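Local coordinates for beta-2-microglobulin (Danio rerio, PDB 4M9O), which forms the light-chain component of the class I major histocompatibility complex and so takes part in presenting peptide antigens to the immune system, at residues S13-P16 with P22-L25; A57-K60 with F64-T67; V70-T73 with E79-C82; T81-H86 with T90-W95. One frame throughout, in Å; residues are numbered along the deposited sequence.

Contact 1: residues S13-P16 with P22-L25; sequences SHFP and PNTL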
# COMPACT_ATOMS: atom_id res chain seq x y z
N SER A 13 4.45 1.13 -8.15
CA SER A 13 4.28 2.42 -8.75
C SER A 13 3.41 2.36 -10.00
O SER A 13 3.35 1.37 -10.65
CB SER A 13 5.60 3.12 -9.06
OG SER A 13 6.39 2.38 -9.91
N HIS A 14 2.75 3.46 -10.29
CA HIS A 14 1.92 3.61 -11.45
C HIS A 14 2.73 3.55 -12.73
O HIS A 14 2.36 2.92 -13.66
CB HIS A 14 1.12 4.89 -11.37
CG HIS A 14 -0.02 4.94 -12.32
ND1 HIS A 14 -0.82 3.85 -12.56
CD2 HIS A 14 -0.47 5.92 -13.12
CE1 HIS A 14 -1.72 4.17 -13.46
NE2 HIS A 14 -1.53 5.42 -13.81
N PHE A 15 3.88 4.18 -12.71
CA PHE A 15 4.79 4.25 -13.80
C PHE A 15 6.10 3.64 -13.42
O PHE A 15 6.39 3.50 -12.29
CB PHE A 15 5.04 5.68 -14.16
CG PHE A 15 3.91 6.32 -14.78
CD1 PHE A 15 3.40 5.81 -15.89
CD2 PHE A 15 3.33 7.42 -14.24
CE1 PHE A 15 2.36 6.38 -16.47
CE2 PHE A 15 2.29 7.98 -14.81
CZ PHE A 15 1.81 7.48 -15.94
N PRO A 16 6.89 3.29 -14.38
CA PRO A 16 8.17 2.71 -14.09
C PRO A 16 8.96 3.75 -13.35
O PRO A 16 8.92 4.88 -13.66
CB PRO A 16 8.75 2.49 -15.46
CG PRO A 16 7.69 2.46 -16.30
CD PRO A 16 6.52 3.07 -15.76
N PRO A 22 8.55 12.44 -10.87
CA PRO A 22 7.29 12.32 -10.16
C PRO A 22 6.47 11.17 -10.64
O PRO A 22 6.35 10.97 -11.81
CB PRO A 22 6.57 13.59 -10.52
CG PRO A 22 7.55 14.46 -10.93
CD PRO A 22 8.60 13.70 -11.59
N ASN A 23 5.91 10.44 -9.69
CA ASN A 23 5.20 9.20 -9.88
C ASN A 23 4.13 9.04 -8.81
O ASN A 23 3.95 9.89 -8.02
CB ASN A 23 6.19 8.05 -9.80
CG ASN A 23 5.76 6.81 -10.57
OD1 ASN A 23 4.62 6.51 -10.73
ND2 ASN A 23 6.71 6.08 -11.01
N THR A 24 3.41 7.95 -8.84
CA THR A 24 2.44 7.62 -7.83
C THR A 24 2.81 6.29 -7.20
O THR A 24 3.07 5.34 -7.88
CB THR A 24 1.04 7.51 -8.38
OG1 THR A 24 0.72 8.68 -9.08
CG2 THR A 24 0.08 7.34 -7.31
N LEU A 25 2.83 6.27 -5.88
CA LEU A 25 3.06 5.09 -5.09
C LEU A 25 1.72 4.51 -4.65
O LEU A 25 0.87 5.20 -4.18
CB LEU A 25 4.01 5.36 -3.92
CG LEU A 25 4.46 4.16 -3.06
CD1 LEU A 25 5.26 3.18 -3.76
CD2 LEU A 25 5.10 4.52 -1.74

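Contact 2: residues A57-K60 with F64-T67; sequences AFEK and FHLT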
# COMPACT_ATOMS: atom_id res chain seq x y z
N ALA A 57 -14.17 -1.58 -0.80
CA ALA A 57 -15.00 -2.17 -1.82
C ALA A 57 -15.29 -3.63 -1.54
O ALA A 57 -14.48 -4.32 -1.05
CB ALA A 57 -14.36 -2.03 -3.15
N PHE A 58 -16.47 -4.06 -1.85
CA PHE A 58 -16.91 -5.42 -1.61
C PHE A 58 -17.51 -6.01 -2.88
O PHE A 58 -18.43 -5.49 -3.41
CB PHE A 58 -17.90 -5.43 -0.48
CG PHE A 58 -18.47 -6.76 -0.14
CD1 PHE A 58 -17.68 -7.83 0.09
CD2 PHE A 58 -19.81 -6.92 -0.01
CE1 PHE A 58 -18.19 -9.01 0.42
CE2 PHE A 58 -20.33 -8.15 0.33
CZ PHE A 58 -19.52 -9.16 0.54
N GLU A 59 -16.95 -7.11 -3.35
CA GLU A 59 -17.34 -7.72 -4.59
C GLU A 59 -17.65 -9.23 -4.57
O GLU A 59 -16.99 -10.00 -3.94
CB GLU A 59 -16.30 -7.39 -5.64
CG GLU A 59 -16.59 -6.09 -6.35
CD GLU A 59 -15.37 -5.32 -6.84
OE1 GLU A 59 -14.39 -5.94 -7.30
OE2 GLU A 59 -15.42 -4.08 -6.82
N LYS A 60 -18.69 -9.61 -5.30
CA LYS A 60 -19.10 -10.98 -5.52
C LYS A 60 -19.48 -11.76 -4.26
O LYS A 60 -19.26 -12.91 -4.20
CB LYS A 60 -18.03 -11.76 -6.26
CG LYS A 60 -17.50 -11.10 -7.49
CD LYS A 60 -16.18 -11.70 -7.95
CE LYS A 60 -14.99 -10.84 -7.59
NZ LYS A 60 -13.72 -11.52 -7.75
N PHE A 64 -13.23 -8.24 -0.41
CA PHE A 64 -13.01 -6.90 0.05
C PHE A 64 -11.70 -6.38 -0.56
O PHE A 64 -10.77 -7.09 -0.66
CB PHE A 64 -12.94 -6.89 1.58
CG PHE A 64 -14.26 -7.17 2.27
CD1 PHE A 64 -15.21 -6.22 2.36
CD2 PHE A 64 -14.50 -8.35 2.89
CE1 PHE A 64 -16.36 -6.47 2.99
CE2 PHE A 64 -15.66 -8.57 3.51
CZ PHE A 64 -16.58 -7.65 3.56
N HIS A 65 -11.67 -5.13 -0.96
CA HIS A 65 -10.45 -4.50 -1.37
C HIS A 65 -10.34 -3.00 -1.09
O HIS A 65 -11.29 -2.31 -1.07
CB HIS A 65 -10.03 -4.84 -2.80
CG HIS A 65 -10.95 -4.33 -3.84
ND1 HIS A 65 -10.83 -3.09 -4.40
CD2 HIS A 65 -12.02 -4.90 -4.42
CE1 HIS A 65 -11.77 -2.91 -5.30
NE2 HIS A 65 -12.51 -4.00 -5.33
N LEU A 66 -9.12 -2.58 -0.88
CA LEU A 66 -8.79 -1.25 -0.54
C LEU A 66 -7.50 -0.82 -1.20
O LEU A 66 -6.59 -1.57 -1.28
CB LEU A 66 -8.65 -1.20 0.97
CG LEU A 66 -8.78 0.07 1.75
CD1 LEU A 66 -10.15 0.63 1.62
CD2 LEU A 66 -8.49 -0.19 3.20
N THR A 67 -7.43 0.43 -1.62
CA THR A 67 -6.24 1.00 -2.20
C THR A 67 -5.79 2.31 -1.55
O THR A 67 -6.54 3.19 -1.39
CB THR A 67 -6.45 1.22 -3.70
OG1 THR A 67 -6.68 -0.02 -4.32
CG2 THR A 67 -5.29 1.88 -4.33

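Contact 3: residues V70-T73 with E79-C82; sequences VAFT and EYTC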
# COMPACT_ATOMS: atom_id res chain seq x y z
N VAL A 70 -0.24 7.66 -3.02
CA VAL A 70 0.39 8.94 -2.80
C VAL A 70 1.32 9.40 -3.92
O VAL A 70 2.00 8.62 -4.48
CB VAL A 70 1.12 8.93 -1.45
CG1 VAL A 70 2.37 8.21 -1.51
CG2 VAL A 70 1.30 10.30 -0.91
N ALA A 71 1.36 10.68 -4.21
CA ALA A 71 2.35 11.21 -5.12
C ALA A 71 3.72 11.12 -4.47
O ALA A 71 3.85 11.39 -3.31
CB ALA A 71 2.05 12.57 -5.48
N PHE A 72 4.73 10.73 -5.22
CA PHE A 72 6.10 10.65 -4.73
C PHE A 72 7.15 10.84 -5.80
O PHE A 72 6.84 10.75 -6.93
CB PHE A 72 6.37 9.38 -3.91
CG PHE A 72 6.62 8.12 -4.72
CD1 PHE A 72 7.85 7.59 -4.79
CD2 PHE A 72 5.61 7.45 -5.34
CE1 PHE A 72 8.09 6.46 -5.50
CE2 PHE A 72 5.85 6.32 -6.05
CZ PHE A 72 7.09 5.82 -6.11
N THR A 73 8.38 11.12 -5.42
CA THR A 73 9.49 11.20 -6.33
C THR A 73 10.65 10.38 -5.77
O THR A 73 11.29 10.77 -4.85
CB THR A 73 9.91 12.66 -6.53
OG1 THR A 73 8.84 13.37 -7.11
CG2 THR A 73 11.10 12.78 -7.42
N GLU A 79 13.72 4.75 1.18
CA GLU A 79 12.98 3.54 1.34
C GLU A 79 11.47 3.83 1.47
O GLU A 79 11.08 4.63 2.26
CB GLU A 79 13.51 2.74 2.53
CG GLU A 79 12.64 1.63 2.98
CD GLU A 79 13.05 0.98 4.26
OE1 GLU A 79 13.91 0.12 4.23
OE2 GLU A 79 12.49 1.29 5.31
N TYR A 80 10.65 3.18 0.66
CA TYR A 80 9.20 3.31 0.70
C TYR A 80 8.56 2.00 1.05
O TYR A 80 8.85 1.01 0.47
CB TYR A 80 8.64 3.84 -0.60
CG TYR A 80 9.08 5.21 -0.96
CD1 TYR A 80 8.37 6.29 -0.57
CD2 TYR A 80 10.21 5.42 -1.70
CE1 TYR A 80 8.78 7.53 -0.89
CE2 TYR A 80 10.61 6.65 -1.99
CZ TYR A 80 9.90 7.70 -1.60
OH TYR A 80 10.35 8.92 -1.90
N THR A 81 7.69 2.03 2.04
CA THR A 81 6.97 0.87 2.52
C THR A 81 5.49 1.11 2.78
O THR A 81 5.05 2.19 3.09
CB THR A 81 7.58 0.28 3.80
OG1 THR A 81 7.44 1.22 4.82
CG2 THR A 81 8.99 -0.00 3.66
N CYS A 82 4.74 0.04 2.66
CA CYS A 82 3.33 0.02 2.96
C CYS A 82 3.14 -0.80 4.19
O CYS A 82 3.62 -1.86 4.27
CB CYS A 82 2.51 -0.57 1.82
SG CYS A 82 0.81 -0.75 2.08
O HOH W 1 8.98 11.22 -2.45

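Contact 4: residues T81-H86 with T90-W95; sequences TCSVRH and TKKFSW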
# COMPACT_ATOMS: atom_id res chain seq x y z
N THR A 81 7.69 2.03 2.04
CA THR A 81 6.97 0.87 2.52
C THR A 81 5.49 1.11 2.78
O THR A 81 5.05 2.19 3.09
CB THR A 81 7.58 0.28 3.80
OG1 THR A 81 7.44 1.22 4.82
CG2 THR A 81 8.99 -0.00 3.66
N CYS A 82 4.74 0.04 2.66
CA CYS A 82 3.33 0.02 2.96
C CYS A 82 3.14 -0.80 4.19
O CYS A 82 3.62 -1.86 4.27
CB CYS A 82 2.51 -0.57 1.82
SG CYS A 82 0.81 -0.75 2.08
N SER A 83 2.45 -0.26 5.16
CA SER A 83 2.22 -0.93 6.41
C SER A 83 0.76 -1.34 6.53
O SER A 83 -0.07 -0.53 6.43
CB SER A 83 2.62 -0.01 7.53
OG SER A 83 2.62 -0.60 8.77
N VAL A 84 0.50 -2.62 6.74
CA VAL A 84 -0.85 -3.15 6.85
C VAL A 84 -1.17 -3.86 8.17
O VAL A 84 -0.55 -4.80 8.53
CB VAL A 84 -1.15 -4.10 5.68
CG1 VAL A 84 -2.52 -4.59 5.72
CG2 VAL A 84 -0.85 -3.49 4.38
N ARG A 85 -2.19 -3.40 8.87
CA ARG A 85 -2.67 -4.01 10.07
C ARG A 85 -4.03 -4.69 9.89
O ARG A 85 -4.97 -4.09 9.48
CB ARG A 85 -2.69 -3.02 11.22
CG ARG A 85 -3.12 -3.55 12.57
CD ARG A 85 -2.49 -2.78 13.68
NE ARG A 85 -2.69 -3.32 15.01
CZ ARG A 85 -1.79 -4.00 15.71
NH1 ARG A 85 -0.62 -4.30 15.23
NH2 ARG A 85 -2.11 -4.39 16.92
N HIS A 86 -4.03 -5.98 10.17
CA HIS A 86 -5.19 -6.83 10.14
C HIS A 86 -5.12 -7.80 11.31
O HIS A 86 -4.11 -8.36 11.54
CB HIS A 86 -5.15 -7.62 8.85
CG HIS A 86 -6.37 -8.41 8.57
ND1 HIS A 86 -6.34 -9.76 8.41
CD2 HIS A 86 -7.66 -8.05 8.41
CE1 HIS A 86 -7.55 -10.20 8.15
NE2 HIS A 86 -8.37 -9.18 8.16
N THR A 90 0.68 -6.17 12.37
CA THR A 90 1.16 -5.23 11.40
C THR A 90 2.27 -5.84 10.60
O THR A 90 3.22 -6.30 11.13
CB THR A 90 1.63 -3.93 12.08
OG1 THR A 90 0.55 -3.32 12.74
CG2 THR A 90 2.18 -2.94 11.07
N LYS A 91 2.10 -5.84 9.31
CA LYS A 91 3.09 -6.30 8.35
C LYS A 91 3.54 -5.18 7.40
O LYS A 91 2.76 -4.40 6.99
CB LYS A 91 2.52 -7.42 7.53
CG LYS A 91 2.29 -8.67 8.25
CD LYS A 91 2.40 -9.77 7.27
CE LYS A 91 1.92 -11.06 7.81
NZ LYS A 91 1.34 -11.78 6.68
N LYS A 92 4.81 -5.16 7.06
CA LYS A 92 5.39 -4.13 6.23
C LYS A 92 5.81 -4.66 4.86
O LYS A 92 6.40 -5.70 4.76
CB LYS A 92 6.57 -3.50 6.94
CG LYS A 92 6.27 -3.02 8.29
CD LYS A 92 5.83 -1.63 8.24
CE LYS A 92 6.41 -0.81 9.35
NZ LYS A 92 5.40 -0.34 10.31
N PHE A 93 5.47 -3.95 3.82
CA PHE A 93 5.78 -4.38 2.47
C PHE A 93 6.56 -3.30 1.73
O PHE A 93 6.11 -2.23 1.56
CB PHE A 93 4.50 -4.78 1.73
CG PHE A 93 3.71 -5.83 2.42
CD1 PHE A 93 3.79 -7.14 2.03
CD2 PHE A 93 2.94 -5.54 3.50
CE1 PHE A 93 3.10 -8.09 2.66
CE2 PHE A 93 2.25 -6.51 4.11
CZ PHE A 93 2.35 -7.79 3.69
N SER A 94 7.76 -3.63 1.34
CA SER A 94 8.65 -2.70 0.67
C SER A 94 8.41 -2.53 -0.83
O SER A 94 8.13 -3.45 -1.48
CB SER A 94 10.10 -3.10 0.91
OG SER A 94 10.46 -3.00 2.25
N TRP A 95 8.55 -1.34 -1.34
CA TRP A 95 8.55 -1.12 -2.77
C TRP A 95 9.96 -1.43 -3.24
O TRP A 95 10.89 -0.84 -2.81
CB TRP A 95 8.17 0.30 -3.13
CG TRP A 95 8.19 0.60 -4.59
CD1 TRP A 95 7.54 -0.05 -5.56
CD2 TRP A 95 8.91 1.64 -5.24
NE1 TRP A 95 7.79 0.49 -6.74
CE2 TRP A 95 8.63 1.54 -6.59
CE3 TRP A 95 9.76 2.65 -4.80
CZ2 TRP A 95 9.18 2.40 -7.51
CZ3 TRP A 95 10.28 3.49 -5.71
CH2 TRP A 95 9.99 3.37 -7.05

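Contact 1: residues S13-P16 with P22-L25
N23 and F15 show how one side-chain amide can stand in for a missing strand partner. Residues S13-P16 leave the end of strand 8-13, and N23 begins strand 23-30, so the contact lies where the first two strands of the immunoglobulin C1-set fold part company at the turn between them.

The polar contacts centre on the N23 amide. Both ends of it serve the backbone of F15: F15 N approaches N23 OD1 at 3.1 Å, in the carbonyl plane and on a lone pair, while N23 ND2 gives an almost straight bond to F15 O, 2.9 Å long. The amide gets there with CG anti to the N23 backbone nitrogen (chi1 -154°). N23 OD1 also accepts from T24 N of its own strand, 2.7 Å away. F15 O is likewise gripped twice, since S13 OG donates to it at 2.6 Å and arrives from the face of the carbonyl opposite to that used by N23 ND2. One backbone bond, H14 N to T24 O at 3.1 Å, carries the pairing a step past the last bridge, where S13 faces L25 as a non-hydrogen-bonded pair.

Packing is lighter. F15 CB rests 3.6 Å from N23 OD1, with the phenyl and amide planes oblique to each other, and H14 CB meets T24 CB.

With N23 OD1 and F15 O each accepting two hydrogen bonds, the amide is fixed in rotation, its oxygen and nitrogen distinguished by opposite backbone demands, and the departing chain keeps hydrogen-bonding partners after regular pairing has ceased.

Contact 2: residues A57-K60 with F64-T67
A57 and H65 exchange two backbone hydrogen bonds, the antiparallel hydrogen-bonded pair near the end of the beta hairpin made by strands 52-59 and 63-72. This hairpin forms one margin of a four-stranded sheet of the immunoglobulin sandwich. A57 N reaches H65 O at 3.0 Å, in the carbonyl plane and nearly straight, and H65 N returns a bond of 2.9 Å to A57 O. The same oxygen receives a CA-H contact from F64.

Outside the ladder, E59 turns its carboxylate to the edge of the H65 imidazole. H65 NE2 lies 3.3 Å from both E59 OE1 and E59 OE2; the two hydrogen bonds are weak, the one to OE2 being the straighter, and carboxylate and ring planes are 66° apart. The imidazole is brought over its neighbour by a first torsion of 66°, which sets CG between the backbone nitrogen and the carbonyl carbon. One face of the ring then receives the methyl of A57 in a CH-pi contact, with CB 3.6 Å from the ring centroid.

On the other face of the sheet F58 pairs with F64. Their rings form an offset stack with centroids 4.5 Å apart and planes inclined by 21°. F64 also packs on F32, H33 and P35 of a neighbouring loop. The nearest approach within the stack is F58 CD1 to F64 CE1, at 3.5 Å, where CD1 sits over the rim of the F64 ring.

Contact 3: residues V70-T73 with E79-C82
Y80 and T73 are joined through an ordered water, which lies 2.7 Å from Y80 OH and accepts a hydrogen bond from T73 N at 3.0 Å. The phenol oxygen of a buried tyrosine thus finds a polar partner, and so does the backbone nitrogen of T73, just past the end of its strand. Y80 OH also stands 3.6 Å from T73 O.

The remainder is aromatic. F72 presents its edge to the face of Y80: F72 CD1 is 3.8 Å from Y80 CZ, above the tyrosine plane and displaced toward the rim. The ring centroids are 4.9 Å apart and the planes meet at 54°, an inclined edge-to-face pair. A chi1 of 80° turns the F72 ring back over its own backbone and directs it toward the facing sheet. Y80 is aimed back at it with CG beside its own nitrogen.

The two backbones never pair, their nearest CA atoms, those of F72 and Y80, being 9.6 Å apart. The contact spans the sandwich, strand 63-72 belonging to one sheet and strand 80-86 to the other. W95 makes a second edge-to-face pair with F72, L25 of strand 23-30 packs on both rings, and K43 of strand 38-43 touches Y80.

Contact 4: residues T81-H86 with T90-W95
T81-H86 and T90-W95 run antiparallel as a twisted hairpin, their strand axes 4.5 Å apart at closest and their N-to-C directions 159° apart. C82 with F93 and V84 with K91 are the hydrogen-bonded pairs, each closed by two backbone bonds; F93 N to C82 O, at 2.8 Å, is the shortest, and V84 N to K91 O is virtually linear. S83 with K92 lies between them and T81 with S94 and R85 with T90 at the two ends, all non-hydrogen-bonded pairs; the CA-H groups of T81, S83, T90 and K92 touch carbonyl oxygens of the other strand.

Polar side chains gather on the face of T81, S83, R85, T90, K92 and S94. R85 extends from CG to NE, and its NH1 donates to T90 OG1 at 2.9 Å, with the hydroxyl at the edge of the guanidinium and close to its plane. K92 bends instead at chi2, chi3 and chi4, curling back until NZ donates to S83 OG at 3.2 Å. That hydroxyl, trans to its amide nitrogen at chi1 -172°, is also 3.3 Å from T90 CG2. T81 CG2 rests against S94 OG.

On the other face, C82, V84 and F93 turn to the core of the sandwich. V84 CG2 lies a loose 4.3 Å from F93 CE2, C82 O meets the edge of the F93 ring, and C82 SG is joined to C27 SG in the disulfide linking the two sheets of immunoglobulin domains.

On one face, then, R85 and K92 are held by hydroxyls of the facing strand; on the other, V84, F93 and the disulfide turn inward, while K91 starts on that side and leads away.

Overall arrangement
From the N terminus, contact 1 closes the turn between strands 8-13 and 23-30, and contact 2 then closes the hairpin of strands 52-59 and 63-72, about 22 Å away between centres in the same sheet. Strand 63-72 carries on to contact 3, whose loop passes to strand 80-86 in the facing sheet and so bridges the sandwich. Contact 4 closes the last hairpin. Contacts 1, 2 and 3 follow in series, contact 4 begins on T81 and C82, shared with contact 3, and none encloses another. Contacts 1 and 3 meet through backbone pairing of N23 with F72 and L25 with V70, and W95 of contact 4 reaches both.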